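Local coordinates for protein U4/U6 snRNA-associated-splicing factor PRP24 (Saccharomyces cerevisiae, PDB 4N0T) that binds U6 snRNA, anneals it with U4 snRNA and serves as a recycling factor of the spliceosome, at residues E192-L195 and R196-E200; I325-D329 and S330-A334. All blocks are in the same frame, centred on the assembly; numbering follows the deposited sequence.

Contact 1: E192-L195 and R196-E200; sequences ENLL and RESFE
Glu192 and Arg196 are joined by an i to i+4 salt bridge on helix 192-199, the first helix of the third RNA recognition motif, where it packs on one face of the antiparallel sheet. The two side chains run side by side and point the same way. With CG anti to the backbone N (chi1 -178°) and the chain extended beyond it, Glu192 stands out from the helix beside Arg196, whose end leans back toward it. Arg196 then presents the NE edge of its guanidinium: NE lies 3.1 Å from Glu192 OE2 and NH2 3.2 Å from the same oxygen, which sits nearly in the guanidinium plane. OE2 offers its anti lone pair to NE and is met on the same anti side, but out of the carboxylate plane, by NH2; the carboxylate and guanidinium planes are 36° apart. Their backbones are linked as well, Arg196 N donating to Glu192 O at 2.8 Å. The Arg196 side chain also touches Ile205 and Ile208 of strand 205-209.

Leu195 and Phe199 mark the buried side of the helix and pack against the sheet, Leu195 on Ala224 and Met226, Phe199 on Ile180, Ile182 and Met226. They meet each other only loosely, Leu195 CD2 standing 4.5 Å from Phe199 CE1. Phe199 N bonds to Leu195 O only weakly. Ser198 folds its hydroxyl back on the preceding turn: Leu194 O takes Ser198 N on one face of its carbonyl plane and Ser198 OG on the other, each at 2.9 Å.

Contact 2: I325-D329 and S330-A334; sequences IIFRD and SKFAA
Asp329 caps helix 330-340, its OD1 accepting from Phe332 N at 2.7 Å with an N-H...O angle of 162°. The side chain reaches forward to the first turn, CG standing between the backbone N and the carbonyl carbon (chi1 63°); Phe332 N comes to OD1 from above the carboxylate plane. The main chain adds the first helical bond, Ala333 N to Asp329 O at 3.0 Å. Lys331, bent at chi2 and chi3, curls round so that CD lies 3.3 Å from Asp329 OD1, yet its NZ stops short of a salt bridge. An alanine in place of Asp329 would probably leave Phe332 N without its capping acceptor and fray the start of the helix. Beyond the cap, Phe332 swings its ring toward the strand, CG anti to the backbone N (chi1 -161°), and its CD1 edge meets Phe327 CD1 at 3.6 Å, the two rings standing oblique to each other. On its other flank Phe327 CD2 packs against Ala333 CB at 3.9 Å. Strand 322-327, the N-capping aspartate and the helix start together form the β3-to-α2 junction of an RNA recognition motif, here the occluded fourth one.

Contact 1 comes first along the chain, in the third RNA recognition motif, and contact 2 follows in the occluded fourth one. They share no sheet or helix: their centres are 47 Å apart, and the nearest atoms about 32 Å. Helix 192-199, holding contact 1, follows the first strand of its domain (179-185); contact 2 spans the turn from strand 322-327 to helix 330-340, the step from third strand to second helix. The two therefore sample the first and second helix positions of the same βαββαβ plan in separate domains. The RNA is about 10 and 12 Å from their nearest atoms; neither contact touches it, and both lie within their own domains' folds.

Contact 1: E192-L195 and R196-E200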
loop_
_atom_site.group_PDB
_atom_site.type_symbol
_atom_site.label_atom_id
_atom_site.label_comp_id
_atom_site.label_asym_id
_atom_site.label_seq_id
_atom_site.Cartn_x
_atom_site.Cartn_y
_atom_site.Cartn_z
ATOM N N GLU A 192 21.906 5.932 27.448
ATOM C CA GLU A 192 22.301 4.883 26.519
ATOM C C GLU A 192 23.382 3.975 27.089
ATOM O O GLU A 192 23.333 2.752 26.906
ATOM C CB GLU A 192 22.755 5.488 25.198
ATOM C CG GLU A 192 23.135 4.447 24.188
ATOM C CD GLU A 192 23.334 5.019 22.818
ATOM O OE1 GLU A 192 22.789 6.114 22.540
ATOM O OE2 GLU A 192 24.025 4.362 22.012
ATOM N N ASN A 193 24.346 4.568 27.792
ATOM C CA ASN A 193 25.427 3.788 28.391
ATOM C C ASN A 193 24.895 2.788 29.402
ATOM O O ASN A 193 25.301 1.631 29.401
ATOM C CB ASN A 193 26.468 4.693 29.052
ATOM C CG ASN A 193 27.214 5.551 28.050
ATOM O OD1 ASN A 193 27.220 5.264 26.852
ATOM N ND2 ASN A 193 27.852 6.614 28.540
ATOM N N LEU A 194 23.985 3.245 30.257
ATOM C CA LEU A 194 23.384 2.379 31.270
ATOM C C LEU A 194 22.566 1.259 30.636
ATOM O O LEU A 194 22.665 0.101 31.055
ATOM C CB LEU A 194 22.526 3.206 32.236
ATOM C CG LEU A 194 21.806 2.550 33.422
ATOM C CD1 LEU A 194 20.395 2.135 33.066
ATOM C CD2 LEU A 194 22.569 1.361 33.989
ATOM N N LEU A 195 21.784 1.597 29.612
ATOM C CA LEU A 195 20.973 0.603 28.916
ATOM C C LEU A 195 21.854 -0.440 28.235
ATOM O O LEU A 195 21.587 -1.646 28.330
ATOM C CB LEU A 195 20.045 1.274 27.895
ATOM C CG LEU A 195 19.010 2.167 28.581
ATOM C CD1 LEU A 195 18.159 2.925 27.569
ATOM C CD2 LEU A 195 18.118 1.328 29.512
ATOM N N ARG A 196 22.916 0.016 27.569
ATOM C CA ARG A 196 23.880 -0.906 26.961
ATOM C C ARG A 196 24.482 -1.836 28.003
ATOM O O ARG A 196 24.525 -3.052 27.797
ATOM C CB ARG A 196 25.009 -0.147 26.250
ATOM C CG ARG A 196 24.579 0.502 24.959
ATOM C CD ARG A 196 25.725 1.144 24.174
ATOM N NE ARG A 196 25.247 1.684 22.897
ATOM C CZ ARG A 196 25.155 0.970 21.779
ATOM N NH1 ARG A 196 25.512 -0.311 21.781
ATOM N NH2 ARG A 196 24.704 1.530 20.663
ATOM N N GLU A 197 24.938 -1.267 29.117
ATOM C CA GLU A 197 25.545 -2.073 30.182
ATOM C C GLU A 197 24.570 -3.112 30.723
ATOM O O GLU A 197 24.968 -4.224 31.065
ATOM C CB GLU A 197 26.021 -1.182 31.332
ATOM C CG GLU A 197 27.192 -0.279 30.990
ATOM C CD GLU A 197 27.394 0.823 32.019
ATOM O OE1 GLU A 197 28.305 1.660 31.827
ATOM O OE2 GLU A 197 26.637 0.854 33.018
ATOM N N SER A 198 23.290 -2.754 30.784
ATOM C CA SER A 198 22.303 -3.629 31.406
ATOM C C SER A 198 21.813 -4.737 30.486
ATOM O O SER A 198 21.336 -5.774 30.954
ATOM C CB SER A 198 21.115 -2.815 31.922
ATOM O OG SER A 198 21.537 -1.886 32.911
ATOM N N PHE A 199 21.910 -4.510 29.181
ATOM C CA PHE A 199 21.349 -5.453 28.216
ATOM C C PHE A 199 22.357 -6.170 27.307
ATOM O O PHE A 199 21.993 -7.168 26.693
ATOM C CB PHE A 199 20.306 -4.752 27.324
ATOM C CG PHE A 199 18.979 -4.491 28.006
ATOM C CD1 PHE A 199 18.782 -3.338 28.755
ATOM C CD2 PHE A 199 17.933 -5.399 27.883
ATOM C CE1 PHE A 199 17.565 -3.087 29.370
ATOM C CE2 PHE A 199 16.702 -5.157 28.493
ATOM C CZ PHE A 199 16.519 -3.998 29.237
ATOM N N GLU A 200 23.595 -5.675 27.194
ATOM C CA GLU A 200 24.535 -6.248 26.215
ATOM C C GLU A 200 24.916 -7.704 26.505
ATOM O O GLU A 200 25.372 -8.416 25.611
ATOM C CB GLU A 200 25.803 -5.408 26.081
ATOM C CG GLU A 200 26.656 -5.439 27.344
ATOM C CD GLU A 200 27.799 -4.448 27.303
ATOM O OE1 GLU A 200 28.058 -3.873 26.232
ATOM O OE2 GLU A 200 28.430 -4.237 28.361
#

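Contact 2: I325-D329 and S330-A334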
loop_
_atom_site.group_PDB
_atom_site.type_symbol
_atom_site.label_atom_id
_atom_site.label_comp_id
_atom_site.label_asym_id
_atom_site.label_seq_id
_atom_site.Cartn_x
_atom_site.Cartn_y
_atom_site.Cartn_z
ATOM N N ILE A 325 -13.225 10.697 8.443
ATOM C CA ILE A 325 -12.611 12.006 8.287
ATOM C C ILE A 325 -12.902 12.789 9.551
ATOM O O ILE A 325 -14.064 13.004 9.897
ATOM C CB ILE A 325 -13.220 12.793 7.122
ATOM C CG1 ILE A 325 -13.397 11.912 5.877
ATOM C CG2 ILE A 325 -12.351 14.023 6.824
ATOM C CD1 ILE A 325 -12.107 11.474 5.244
ATOM N N ILE A 326 -11.856 13.194 10.260
ATOM C CA ILE A 326 -12.055 13.949 11.492
ATOM C C ILE A 326 -11.785 15.407 11.180
ATOM O O ILE A 326 -10.716 15.755 10.657
ATOM C CB ILE A 326 -11.114 13.472 12.592
ATOM C CG1 ILE A 326 -11.280 11.966 12.812
ATOM C CG2 ILE A 326 -11.379 14.235 13.884
ATOM C CD1 ILE A 326 -10.390 11.431 13.934
ATOM N N PHE A 327 -12.778 16.253 11.446
ATOM C CA PHE A 327 -12.642 17.679 11.179
ATOM C C PHE A 327 -12.357 18.413 12.487
ATOM O O PHE A 327 -12.195 17.780 13.525
ATOM C CB PHE A 327 -13.912 18.222 10.531
ATOM C CG PHE A 327 -14.182 17.651 9.162
ATOM C CD1 PHE A 327 -13.464 18.096 8.062
ATOM C CD2 PHE A 327 -15.148 16.668 8.980
ATOM C CE1 PHE A 327 -13.715 17.577 6.786
ATOM C CE2 PHE A 327 -15.395 16.132 7.714
ATOM C CZ PHE A 327 -14.674 16.594 6.619
ATOM N N ARG A 328 -12.316 19.741 12.439
ATOM C CA ARG A 328 -11.894 20.509 13.617
ATOM C C ARG A 328 -13.040 20.950 14.522
ATOM O O ARG A 328 -12.832 21.173 15.716
ATOM C CB ARG A 328 -11.014 21.689 13.208
ATOM C CG ARG A 328 -9.924 21.275 12.228
ATOM C CD ARG A 328 -8.569 21.836 12.598
ATOM N NE ARG A 328 -7.660 20.836 13.154
ATOM C CZ ARG A 328 -6.401 20.670 12.757
ATOM N NH1 ARG A 328 -5.897 21.436 11.798
ATOM N NH2 ARG A 328 -5.644 19.738 13.317
ATOM N N ASP A 329 -14.245 21.071 13.966
ATOM C CA ASP A 329 -15.438 21.266 14.793
ATOM C C ASP A 329 -16.682 20.579 14.226
ATOM O O ASP A 329 -16.702 20.171 13.062
ATOM C CB ASP A 329 -15.707 22.754 15.049
ATOM C CG ASP A 329 -16.007 23.521 13.779
ATOM O OD1 ASP A 329 -17.142 23.408 13.268
ATOM O OD2 ASP A 329 -15.110 24.241 13.296
ATOM N N SER A 330 -17.712 20.457 15.061
ATOM C CA SER A 330 -18.951 19.766 14.704
ATOM C C SER A 330 -19.759 20.492 13.633
ATOM O O SER A 330 -20.514 19.867 12.883
ATOM C CB SER A 330 -19.824 19.575 15.943
ATOM O OG SER A 330 -19.974 20.794 16.650
ATOM N N LYS A 331 -19.612 21.810 13.576
ATOM C CA LYS A 331 -20.343 22.602 12.596
ATOM C C LYS A 331 -19.769 22.373 11.203
ATOM O O LYS A 331 -20.518 22.194 10.247
ATOM C CB LYS A 331 -20.307 24.084 12.963
ATOM C CG LYS A 331 -20.675 24.355 14.415
ATOM C CD LYS A 331 -19.453 24.741 15.235
ATOM C CE LYS A 331 -19.212 26.244 15.185
ATOM N NZ LYS A 331 -17.932 26.614 15.853
ATOM N N PHE A 332 -18.442 22.367 11.098
ATOM C CA PHE A 332 -17.787 22.073 9.826
ATOM C C PHE A 332 -18.104 20.636 9.407
ATOM O O PHE A 332 -18.432 20.370 8.245
ATOM C CB PHE A 332 -16.273 22.292 9.926
ATOM C CG PHE A 332 -15.591 22.449 8.596
ATOM C CD1 PHE A 332 -15.108 21.342 7.910
ATOM C CD2 PHE A 332 -15.432 23.704 8.028
ATOM C CE1 PHE A 332 -14.480 21.486 6.678
ATOM C CE2 PHE A 332 -14.807 23.856 6.801
ATOM C CZ PHE A 332 -14.329 22.747 6.124
ATOM N N ALA A 333 -18.019 19.711 10.360
ATOM C CA ALA A 333 -18.344 18.314 10.084
ATOM C C ALA A 333 -19.772 18.160 9.557
ATOM O O ALA A 333 -20.008 17.419 8.604
ATOM C CB ALA A 333 -18.132 17.452 11.318
ATOM N N ALA A 334 -20.721 18.859 10.176
ATOM C CA ALA A 334 -22.116 18.787 9.736
ATOM C C ALA A 334 -22.301 19.271 8.298
ATOM O O ALA A 334 -23.057 18.674 7.520
ATOM C CB ALA A 334 -23.009 19.571 10.675
#